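Local coordinates for protein putative oxidoreductase (Bacteroides fragilis NCTC 9343, PDB 3EOF) that probably acts as an FMN-dependent oxidoreductase of the nitroreductase family, binding flavin mononucleotide between the two subunits of a dimer, at residues S36-G39 and G40-L43; S102-N105 and A106-T110. All coordinates share one frame; numbering follows the deposited sequence.

Contact 1. Residues S36-G39 and G40-L43. With FMN (flavin mononucleotide), chain D.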
loop_
_atom_site.group_PDB
_atom_site.type_symbol
_atom_site.label_atom_id
_atom_site.label_comp_id
_atom_site.label_asym_id
_atom_site.label_seq_id
_atom_site.Cartn_x
_atom_site.Cartn_y
_atom_site.Cartn_z
ATOM N N SER A 36 -4.863 -8.759 -3.639
ATOM C CA SER A 36 -3.711 -9.633 -3.792
ATOM C C SER A 36 -3.005 -9.647 -2.501
ATOM O O SER A 36 -2.979 -8.619 -1.787
ATOM C CB SER A 36 -2.786 -9.121 -4.871
ATOM O OG SER A 36 -3.455 -9.157 -6.089
ATOM N N THR A 37 -2.471 -10.813 -2.167
ATOM C CA THR A 37 -1.734 -11.001 -0.922
ATOM C C THR A 37 -0.568 -11.942 -1.175
ATOM O O THR A 37 -0.730 -12.924 -1.855
ATOM C CB THR A 37 -2.631 -11.560 0.205
ATOM O OG1 THR A 37 -1.796 -12.004 1.265
ATOM C CG2 THR A 37 -3.489 -12.715 -0.303
HETATM N N MSE A 38 0.602 -11.617 -0.617
HETATM C CA MSE A 38 1.823 -12.395 -0.828
HETATM C C MSE A 38 1.648 -13.779 -0.326
HETATM O O MSE A 38 1.347 -13.977 0.864
HETATM C CB MSE A 38 2.995 -11.792 -0.083
HETATM C CG MSE A 38 4.295 -12.479 -0.400
HETATM SE SE MSE A 38 5.693 -11.656 0.721
HETATM C CE MSE A 38 5.707 -12.982 2.125
ATOM N N GLY A 39 1.878 -14.726 -1.226
ATOM C CA GLY A 39 1.719 -16.145 -0.953
ATOM C C GLY A 39 0.332 -16.570 -0.538
ATOM O O GLY A 39 0.141 -17.695 -0.112
ATOM N N GLY A 40 -0.652 -15.696 -0.710
ATOM C CA GLY A 40 -2.014 -15.965 -0.280
ATOM C C GLY A 40 -2.087 -15.995 1.233
ATOM O O GLY A 40 -3.035 -16.537 1.812
HETATM N N MSE A 41 -1.131 -15.338 1.877
HETATM C CA MSE A 41 -0.962 -15.418 3.314
HETATM C C MSE A 41 -1.814 -14.492 4.136
HETATM O O MSE A 41 -2.051 -14.783 5.286
HETATM C CB MSE A 41 0.489 -15.151 3.661
HETATM C CG MSE A 41 1.429 -16.168 3.070
HETATM SE SE MSE A 41 3.237 -15.564 3.124
HETATM C CE MSE A 41 3.759 -16.105 4.894
ATOM N N GLN A 42 -2.254 -13.383 3.546
ATOM C CA GLN A 42 -3.066 -12.368 4.221
ATOM C C GLN A 42 -2.352 -11.852 5.435
ATOM O O GLN A 42 -2.745 -12.128 6.553
ATOM C CB GLN A 42 -4.449 -12.886 4.617
ATOM C CG GLN A 42 -5.220 -13.356 3.443
ATOM C CD GLN A 42 -6.627 -13.686 3.788
ATOM O OE1 GLN A 42 -6.957 -14.868 3.950
ATOM N NE2 GLN A 42 -7.490 -12.665 3.885
ATOM N N LEU A 43 -1.350 -11.026 5.206
ATOM C CA LEU A 43 -0.503 -10.531 6.298
ATOM C C LEU A 43 -0.966 -9.241 6.986
ATOM O O LEU A 43 -0.181 -8.268 7.178
ATOM C CB LEU A 43 0.909 -10.359 5.734
ATOM C CG LEU A 43 1.540 -11.584 5.083
ATOM C CD1 LEU A 43 2.799 -11.180 4.274
ATOM C CD2 LEU A 43 1.826 -12.633 6.107
HETATM N N1 FMN D . 2.346 -13.633 -7.579
HETATM C C2 FMN D . 3.357 -14.245 -8.325
HETATM O O2 FMN D . 3.123 -15.154 -9.142
HETATM N N3 FMN D . 4.679 -13.880 -8.128
HETATM C C4 FMN D . 5.045 -12.879 -7.226
HETATM O O4 FMN D . 6.140 -12.326 -7.458
HETATM C C4A FMN D . 4.030 -12.245 -6.461
HETATM N N5 FMN D . 4.330 -11.236 -5.528
HETATM C C5A FMN D . 3.317 -10.586 -4.804
HETATM C C6 FMN D . 3.643 -9.579 -3.883
HETATM C C7 FMN D . 2.665 -8.895 -3.152
HETATM C C7M FMN D . 2.935 -7.438 -2.836
HETATM C C8 FMN D . 1.330 -9.280 -3.335
HETATM C C8M FMN D . 0.265 -8.349 -2.872
HETATM C C9 FMN D . 0.986 -10.290 -4.233
HETATM C C9A FMN D . 1.966 -10.966 -4.994
HETATM N N10 FMN D . 1.658 -11.982 -5.934
HETATM C C10 FMN D . 2.672 -12.629 -6.650
HETATM C "C1'" FMN D . 0.262 -12.490 -6.115
HETATM C "C2'" FMN D . -0.090 -13.382 -4.930
HETATM O "O2'" FMN D . 0.723 -14.544 -4.923
HETATM C "C3'" FMN D . -1.593 -13.685 -4.995
HETATM O "O3'" FMN D . -2.309 -12.489 -4.749
HETATM C "C4'" FMN D . -2.042 -14.778 -4.027
HETATM O "O4'" FMN D . -1.719 -16.054 -4.556
HETATM C "C5'" FMN D . -3.542 -14.758 -3.825
HETATM O "O5'" FMN D . -4.099 -14.962 -5.100
HETATM P P FMN D . -5.289 -14.053 -5.741
HETATM O O1P FMN D . -6.464 -14.044 -4.796
HETATM O O2P FMN D . -5.728 -14.721 -7.028
HETATM O O3P FMN D . -4.733 -12.654 -5.975
#

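Contact 2. Residues S102-N105 and A106-T110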
loop_
_atom_site.group_PDB
_atom_site.type_symbol
_atom_site.label_atom_id
_atom_site.label_comp_id
_atom_site.label_asym_id
_atom_site.label_seq_id
_atom_site.Cartn_x
_atom_site.Cartn_y
_atom_site.Cartn_z
ATOM N N SER A 102 10.060 -8.613 5.963
ATOM C CA SER A 102 8.771 -9.229 6.251
ATOM C C SER A 102 7.796 -8.161 6.674
ATOM O O SER A 102 6.630 -8.225 6.326
ATOM C CB SER A 102 8.917 -10.312 7.328
ATOM O OG SER A 102 9.717 -11.381 6.862
ATOM N N PHE A 103 8.269 -7.177 7.447
ATOM C CA PHE A 103 7.429 -6.042 7.809
ATOM C C PHE A 103 6.957 -5.298 6.583
ATOM O O PHE A 103 5.783 -4.955 6.459
ATOM C CB PHE A 103 8.157 -5.028 8.757
ATOM C CG PHE A 103 7.462 -3.689 8.818
ATOM C CD1 PHE A 103 6.255 -3.542 9.509
ATOM C CD2 PHE A 103 7.939 -2.608 8.061
ATOM C CE1 PHE A 103 5.559 -2.322 9.501
ATOM C CE2 PHE A 103 7.265 -1.383 8.072
ATOM C CZ PHE A 103 6.073 -1.243 8.791
ATOM N N LEU A 104 7.857 -5.039 5.652
ATOM C CA LEU A 104 7.462 -4.366 4.430
ATOM C C LEU A 104 6.503 -5.222 3.603
ATOM O O LEU A 104 5.564 -4.699 3.012
ATOM C CB LEU A 104 8.673 -3.949 3.602
ATOM C CG LEU A 104 8.355 -3.228 2.286
ATOM C CD1 LEU A 104 7.554 -1.960 2.492
ATOM C CD2 LEU A 104 9.678 -2.967 1.487
ATOM N N ASN A 105 6.734 -6.518 3.543
ATOM C CA ASN A 105 5.821 -7.404 2.826
ATOM C C ASN A 105 4.424 -7.371 3.424
ATOM O O ASN A 105 3.452 -7.348 2.687
ATOM C CB ASN A 105 6.304 -8.879 2.837
ATOM C CG ASN A 105 7.522 -9.135 1.943
ATOM O OD1 ASN A 105 7.703 -8.443 0.950
ATOM N ND2 ASN A 105 8.377 -10.161 2.314
ATOM N N ALA A 106 4.324 -7.347 4.764
ATOM C CA ALA A 106 3.033 -7.345 5.459
ATOM C C ALA A 106 2.357 -6.011 5.224
ATOM O O ALA A 106 1.154 -5.975 4.964
ATOM C CB ALA A 106 3.182 -7.617 6.953
ATOM N N ALA A 107 3.142 -4.923 5.334
ATOM C CA ALA A 107 2.675 -3.550 5.093
ATOM C C ALA A 107 2.008 -3.437 3.731
ATOM O O ALA A 107 0.951 -2.824 3.581
ATOM C CB ALA A 107 3.803 -2.593 5.162
HETATM N N MSE A 108 2.671 -3.965 2.738
HETATM C CA MSE A 108 2.117 -3.945 1.397
HETATM C C MSE A 108 0.845 -4.693 1.330
HETATM O O MSE A 108 -0.069 -4.261 0.632
HETATM C CB MSE A 108 3.085 -4.500 0.375
HETATM C CG MSE A 108 4.328 -3.615 0.246
HETATM SE SE MSE A 108 5.507 -4.088 -1.280
HETATM C CE MSE A 108 6.139 -5.823 -0.699
ATOM N N ASP A 109 0.783 -5.846 1.980
ATOM C CA ASP A 109 -0.457 -6.647 1.950
ATOM C C ASP A 109 -1.575 -5.819 2.522
ATOM O O ASP A 109 -2.679 -5.784 2.028
ATOM C CB ASP A 109 -0.333 -7.946 2.773
ATOM C CG ASP A 109 -0.162 -9.218 1.926
ATOM O OD1 ASP A 109 0.386 -9.163 0.784
ATOM O OD2 ASP A 109 -0.569 -10.309 2.474
ATOM N N THR A 110 -1.235 -5.123 3.587
ATOM C CA THR A 110 -2.163 -4.333 4.358
ATOM C C THR A 110 -2.686 -3.102 3.649
ATOM O O THR A 110 -3.827 -2.710 3.871
ATOM C CB THR A 110 -1.477 -3.903 5.680
ATOM O OG1 THR A 110 -0.958 -5.064 6.335
ATOM C CG2 THR A 110 -2.424 -3.196 6.614
HETATM O O HOH W 1 2.992 -8.071 0.283
#

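Contact 1. Residues S36-G39 and G40-L43
The flat groups are the peptide carbonyls of T37 and M38, each met from above by a backbone donor three residues on, and the flavin. G40 N stands 52° out of the carbonyl plane of T37 and bonds T37 O at 3.0 Å. M41 N does likewise over the M38 carbonyl, 45° out of plane, with M38 O 3.0 Å away. The chain therefore makes two overlapping beta turns, the first of type II with G39 at its third position, the second close to type I' with G39 and G40 at its corners. M38 N stands above the C8 rim of the flavin's benzenoid ring, 3.7 Å from FMN C8. At the ribityl chain, T37 N donates to FMN O3' across 3.1 Å.

T37 closes the loop from within. Its OG1, anti to the backbone N (chi1 167°), receives Q42 N at 2.7 Å and probably also hydrogen-bonds D109, while its CG2 rests on G40 CA at 3.6 Å. The selenomethionines M38 and M41 run side by side and point the same way, with M38 CE 3.7 Å from M41 SE; L43 CD1 crosses obliquely to the same methyl, 4.0 Å from M38 CE. R9, R13 and R171 of the second subunit are among the residues bonding the FMN across the interface, in the intersubunit flavin pocket characteristic of the nitroreductase fold.

Contact 2. Residues S102-N105 and A106-T110
Backbone i+4 to i bonds join the two halves of this helix: A106 N to S102 O, A107 N to F103 O, M108 N to L104 O and D109 N to N105 O, the last at 3.1 Å. T110 adds a side-chain bond: its OG1 lies 2.7 Å from A106 O and above that carbonyl's plane, so A106 O accepts from both its amide and its hydroxyl.

A water donates to N105 O at 2.6 Å and to D109 OD1 at 2.9 Å. N105 O is gripped by this water and by D109 N, and the strongest partner of the D109 carboxylate is T37 of the flavin-binding loop.

The segments belong to the long helix 100-123, which in the nitroreductase fold packs both on the sheet and against the partner subunit. Its apolar contacts divide accordingly. A107 CB lies over one face of the F103 ring, 4.5 Å from F103 CZ, beside I154 of strand 151-160. L104 CD1 approaches M108 CG at 4.3 Å; L104 also packs on L237, and M108 on L111, both of the second subunit. Separately, selenomethionine M108 bends at chi3 (-67°) and crosses N105, its methyl CE 3.5 Å from the amide oxygen N105 OD1.

In the fold
From the N terminus, helix 22-32 runs into the loop where contact 1 turns the chain back on itself just before strand 44-49. Strand 73-80 and helix 82-89 follow before contact 2 forms on helix 100-123. The two are therefore in series, neither nested nor crossed, yet their centres lie about 9 Å apart. D109 ties them: its OD1 accepts M38 N at 2.8 Å, and its OD2 accepts L43 N and probably hydrogen-bonds T37 OG1, unusually close at 2.4 Å. M38 SE also packs against N105 CG. The loop leading into strand 44-49 is thereby fastened to the interface helix, and both contacts touch the second subunit, beside the shared FMN.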